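Local coordinates for glycoside hydrolase family 31 (PDB 5X3I), which hydrolyses the alpha-1,3-glucosidic linkages of a cyclic tetrasaccharide formed from starch, yielding isomaltose in the intracellular breakdown of that sugar, at residues F226-H240 with E274-V288. The protein carries 1 engineered substitution. Sequence-based numbering, arbitrary orientation.
Sequences FAHVVGADGNGWGFH and EGDPATVLTGFLDEV
Phe226, His228 and His240 meet Val280 and Phe284 where helix 277-288 packs on one face of the beta hairpin of strands 223-230 and 237-241, a hairpin of the galactose mutarotase-like domain. The helix runs at 21° to strand 237-240, its axis 7.9 Å away. At the centre the Phe226 and Phe284 rings form an offset stack, centroids 3.8 Å apart and planes nearly parallel; with CG of Phe284 anti to its backbone N (chi1 -176°), the ring is carried from the helix toward the sheet. Val288 CG2 covers the other face of Phe284, whose edge turns to the face of His240, Phe284 CE1 lying 3.5 Å from His240 CG. Phe226 also touches Val280 CG1 through CE1 and, at 4.3 Å, Leu281 CD1 through CZ. An alanine in place of Phe226 would probably leave one face of Phe284 without its stacking partner and open a gap beside Val280 and Leu281. Val280 presses CG1 onto Gly238 CA at 3.7 Å, where a side chain on the strand would clash. At the helix start, Pro277 O lies in the His228 ring plane, 3.1 Å from His228 CE1, while His228 NE2 bonds to Ser556 O. His240 ND1 gives Glu287 OE1 a weak, bent bond of 3.0 Å; Glu287 OE1 also salt-bridges Arg242, and OE2 hydrogen-bonds Tyr273. Helix and hairpin are thus joined mainly by aromatic and aliphatic surfaces, with polar links secondary.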
# COMPACT_ATOMS: atom_id res chain seq x y z
N PHE A 226 -11.88 4.49 -7.97
CA PHE A 226 -12.70 3.60 -8.78
C PHE A 226 -13.51 2.72 -7.86
O PHE A 226 -13.03 2.32 -6.81
CB PHE A 226 -11.83 2.74 -9.72
CG PHE A 226 -12.52 1.47 -10.18
CD1 PHE A 226 -13.29 1.45 -11.33
CD2 PHE A 226 -12.42 0.30 -9.44
CE1 PHE A 226 -13.93 0.30 -11.74
CE2 PHE A 226 -13.07 -0.86 -9.85
CZ PHE A 226 -13.82 -0.86 -11.00
N ALA A 227 -14.74 2.40 -8.25
CA ALA A 227 -15.56 1.48 -7.47
C ALA A 227 -16.67 0.85 -8.30
O ALA A 227 -17.10 1.41 -9.30
CB ALA A 227 -16.16 2.20 -6.28
N HIS A 228 -17.15 -0.29 -7.83
CA HIS A 228 -18.34 -0.91 -8.37
C HIS A 228 -19.56 -0.29 -7.71
O HIS A 228 -19.57 -0.06 -6.50
CB HIS A 228 -18.34 -2.43 -8.12
CG HIS A 228 -17.29 -3.18 -8.87
ND1 HIS A 228 -17.53 -3.81 -10.07
CD2 HIS A 228 -15.98 -3.41 -8.58
CE1 HIS A 228 -16.42 -4.39 -10.50
NE2 HIS A 228 -15.47 -4.16 -9.61
N VAL A 229 -20.60 -0.02 -8.49
CA VAL A 229 -21.91 0.22 -7.90
C VAL A 229 -22.77 -0.97 -8.28
O VAL A 229 -23.21 -1.09 -9.42
CB VAL A 229 -22.54 1.54 -8.38
CG1 VAL A 229 -23.79 1.85 -7.57
CG2 VAL A 229 -21.54 2.67 -8.30
N VAL A 230 -23.03 -1.82 -7.30
CA VAL A 230 -23.59 -3.13 -7.59
C VAL A 230 -24.79 -3.36 -6.71
O VAL A 230 -24.72 -3.17 -5.50
CB VAL A 230 -22.54 -4.25 -7.38
CG1 VAL A 230 -21.71 -3.97 -6.14
CG2 VAL A 230 -23.20 -5.61 -7.28
N GLY A 231 -25.89 -3.80 -7.31
CA GLY A 231 -27.17 -3.71 -6.63
C GLY A 231 -28.12 -4.84 -6.91
O GLY A 231 -27.88 -5.67 -7.78
N ALA A 232 -29.21 -4.85 -6.15
CA ALA A 232 -30.09 -6.00 -6.05
C ALA A 232 -30.72 -6.44 -7.37
O ALA A 232 -30.77 -7.63 -7.66
CB ALA A 232 -31.19 -5.71 -5.04
N ASP A 233 -31.20 -5.48 -8.16
CA ASP A 233 -32.02 -5.80 -9.32
C ASP A 233 -31.41 -5.33 -10.63
O ASP A 233 -30.97 -6.13 -11.46
CB ASP A 233 -33.42 -5.20 -9.16
CG ASP A 233 -33.97 -5.37 -7.76
OD1 ASP A 233 -33.76 -6.44 -7.15
OD2 ASP A 233 -34.60 -4.42 -7.25
N GLY A 234 -31.39 -4.01 -10.82
CA GLY A 234 -30.96 -3.41 -12.07
C GLY A 234 -29.54 -3.77 -12.46
O GLY A 234 -28.74 -4.17 -11.61
N ASN A 235 -29.23 -3.64 -13.74
CA ASN A 235 -27.87 -3.83 -14.22
C ASN A 235 -26.88 -2.93 -13.47
O ASN A 235 -27.10 -1.73 -13.35
CB ASN A 235 -27.78 -3.55 -15.73
CG ASN A 235 -28.57 -4.54 -16.56
OD1 ASN A 235 -28.80 -5.68 -16.15
ND2 ASN A 235 -29.00 -4.11 -17.74
N GLY A 236 -25.81 -3.53 -12.97
CA GLY A 236 -24.82 -2.80 -12.20
C GLY A 236 -23.93 -1.93 -13.07
O GLY A 236 -24.05 -1.94 -14.29
N TRP A 237 -23.05 -1.18 -12.43
CA TRP A 237 -22.14 -0.30 -13.14
C TRP A 237 -20.94 0.06 -12.26
O TRP A 237 -20.82 -0.43 -11.14
CB TRP A 237 -22.87 0.97 -13.61
CG TRP A 237 -23.56 1.75 -12.51
CD1 TRP A 237 -24.70 1.40 -11.86
CD2 TRP A 237 -23.16 3.02 -11.97
NE1 TRP A 237 -25.02 2.36 -10.93
CE2 TRP A 237 -24.10 3.36 -10.98
CE3 TRP A 237 -22.09 3.88 -12.22
CZ2 TRP A 237 -24.00 4.53 -10.24
CZ3 TRP A 237 -22.00 5.05 -11.48
CH2 TRP A 237 -22.94 5.36 -10.50
N GLY A 238 -20.06 0.88 -12.79
CA GLY A 238 -18.92 1.36 -12.04
C GLY A 238 -18.37 2.64 -12.62
O GLY A 238 -18.67 2.99 -13.75
N PHE A 239 -17.54 3.32 -11.85
CA PHE A 239 -16.97 4.59 -12.27
C PHE A 239 -15.49 4.68 -11.95
O PHE A 239 -15.01 4.10 -10.99
CB PHE A 239 -17.70 5.76 -11.60
CG PHE A 239 -17.48 5.83 -10.11
CD1 PHE A 239 -16.46 6.61 -9.58
CD2 PHE A 239 -18.27 5.11 -9.25
CE1 PHE A 239 -16.25 6.66 -8.22
CE2 PHE A 239 -18.07 5.15 -7.88
CZ PHE A 239 -17.05 5.93 -7.37
N HIS A 240 -14.77 5.45 -12.76
CA HIS A 240 -13.39 5.80 -12.49
C HIS A 240 -13.22 7.29 -12.68
O HIS A 240 -13.42 7.80 -13.78
CB HIS A 240 -12.45 5.02 -13.41
CG HIS A 240 -11.04 5.51 -13.40
ND1 HIS A 240 -10.24 5.49 -14.52
CD2 HIS A 240 -10.27 6.00 -12.40
CE1 HIS A 240 -9.05 5.97 -14.21
NE2 HIS A 240 -9.04 6.28 -12.93
N GLU A 274 -20.48 -0.07 -17.76
CA GLU A 274 -21.76 -0.76 -17.56
C GLU A 274 -21.65 -2.26 -17.80
O GLU A 274 -20.94 -2.69 -18.70
CB GLU A 274 -22.82 -0.15 -18.47
CG GLU A 274 -22.80 1.36 -18.50
CD GLU A 274 -24.17 1.98 -18.38
OE1 GLU A 274 -24.31 3.00 -17.68
OE2 GLU A 274 -25.11 1.44 -18.99
N GLY A 275 -22.32 -3.05 -16.98
CA GLY A 275 -22.38 -4.49 -17.19
C GLY A 275 -22.45 -5.23 -15.87
O GLY A 275 -22.70 -4.62 -14.83
N ASP A 276 -22.21 -6.54 -15.91
CA ASP A 276 -22.02 -7.30 -14.68
C ASP A 276 -20.66 -6.89 -14.10
O ASP A 276 -19.88 -6.26 -14.81
CB ASP A 276 -22.12 -8.81 -14.92
CG ASP A 276 -21.14 -9.33 -15.96
OD1 ASP A 276 -20.10 -8.70 -16.23
OD2 ASP A 276 -21.42 -10.42 -16.51
N PRO A 277 -20.39 -7.21 -12.82
CA PRO A 277 -19.18 -6.68 -12.19
C PRO A 277 -17.88 -7.00 -12.95
O PRO A 277 -17.00 -6.15 -13.00
CB PRO A 277 -19.19 -7.35 -10.82
CG PRO A 277 -20.61 -7.58 -10.54
CD PRO A 277 -21.22 -7.95 -11.85
N ALA A 278 -17.78 -8.18 -13.55
CA ALA A 278 -16.59 -8.53 -14.30
C ALA A 278 -16.43 -7.63 -15.53
O ALA A 278 -15.33 -7.19 -15.83
CB ALA A 278 -16.62 -10.00 -14.72
N THR A 279 -17.52 -7.38 -16.23
CA THR A 279 -17.48 -6.52 -17.40
C THR A 279 -17.17 -5.07 -17.02
O THR A 279 -16.48 -4.37 -17.75
CB THR A 279 -18.81 -6.57 -18.18
OG1 THR A 279 -19.06 -7.92 -18.59
CG2 THR A 279 -18.74 -5.69 -19.42
N VAL A 280 -17.67 -4.63 -15.88
CA VAL A 280 -17.30 -3.32 -15.35
C VAL A 280 -15.80 -3.26 -15.11
O VAL A 280 -15.12 -2.33 -15.53
CB VAL A 280 -18.06 -2.99 -14.06
CG1 VAL A 280 -17.42 -1.82 -13.34
CG2 VAL A 280 -19.53 -2.69 -14.36
N LEU A 281 -15.26 -4.29 -14.45
CA LEU A 281 -13.83 -4.34 -14.18
C LEU A 281 -13.02 -4.35 -15.48
O LEU A 281 -12.00 -3.69 -15.58
CB LEU A 281 -13.50 -5.55 -13.31
CG LEU A 281 -12.06 -5.65 -12.79
CD1 LEU A 281 -11.58 -4.31 -12.23
CD2 LEU A 281 -11.99 -6.73 -11.73
N THR A 282 -13.51 -5.08 -16.49
CA THR A 282 -12.82 -5.16 -17.77
C THR A 282 -12.66 -3.78 -18.39
O THR A 282 -11.60 -3.44 -18.91
CB THR A 282 -13.57 -6.08 -18.76
OG1 THR A 282 -13.63 -7.41 -18.23
CG2 THR A 282 -12.87 -6.10 -20.11
N GLY A 283 -13.72 -2.98 -18.33
CA GLY A 283 -13.66 -1.62 -18.84
C GLY A 283 -12.61 -0.79 -18.13
O GLY A 283 -11.83 -0.10 -18.77
N PHE A 284 -12.59 -0.86 -16.80
CA PHE A 284 -11.57 -0.19 -16.00
C PHE A 284 -10.16 -0.65 -16.41
O PHE A 284 -9.31 0.17 -16.73
CB PHE A 284 -11.82 -0.45 -14.51
CG PHE A 284 -10.88 0.28 -13.57
CD1 PHE A 284 -10.61 1.63 -13.73
CD2 PHE A 284 -10.30 -0.39 -12.50
CE1 PHE A 284 -9.77 2.29 -12.86
CE2 PHE A 284 -9.45 0.27 -11.63
CZ PHE A 284 -9.19 1.60 -11.81
N LEU A 285 -9.93 -1.95 -16.43
CA LEU A 285 -8.58 -2.48 -16.66
C LEU A 285 -8.13 -2.27 -18.11
O LEU A 285 -6.95 -2.02 -18.35
CB LEU A 285 -8.50 -3.96 -16.27
CG LEU A 285 -8.83 -4.30 -14.81
CD1 LEU A 285 -8.46 -5.74 -14.46
CD2 LEU A 285 -8.20 -3.32 -13.83
N ASP A 286 -9.05 -2.35 -19.06
CA ASP A 286 -8.74 -2.00 -20.45
C ASP A 286 -8.18 -0.59 -20.53
O ASP A 286 -7.33 -0.29 -21.35
CB ASP A 286 -9.98 -2.10 -21.35
CG ASP A 286 -10.22 -3.50 -21.87
OD1 ASP A 286 -9.38 -4.38 -21.61
OD2 ASP A 286 -11.26 -3.72 -22.54
N GLU A 287 -8.71 0.28 -19.69
CA GLU A 287 -8.26 1.66 -19.64
C GLU A 287 -6.96 1.86 -18.85
O GLU A 287 -6.06 2.54 -19.31
CB GLU A 287 -9.37 2.52 -19.03
CG GLU A 287 -9.08 4.00 -18.95
CD GLU A 287 -10.23 4.80 -18.31
OE1 GLU A 287 -9.93 5.73 -17.54
OE2 GLU A 287 -11.41 4.47 -18.57
N VAL A 288 -6.88 1.32 -17.64
CA VAL A 288 -5.73 1.63 -16.79
C VAL A 288 -4.62 0.56 -16.68
O VAL A 288 -3.57 0.80 -16.10
CB VAL A 288 -6.20 1.99 -15.39
CG1 VAL A 288 -7.29 3.07 -15.49
CG2 VAL A 288 -6.73 0.77 -14.66
O HOH W 1 -25.15 -6.40 -14.00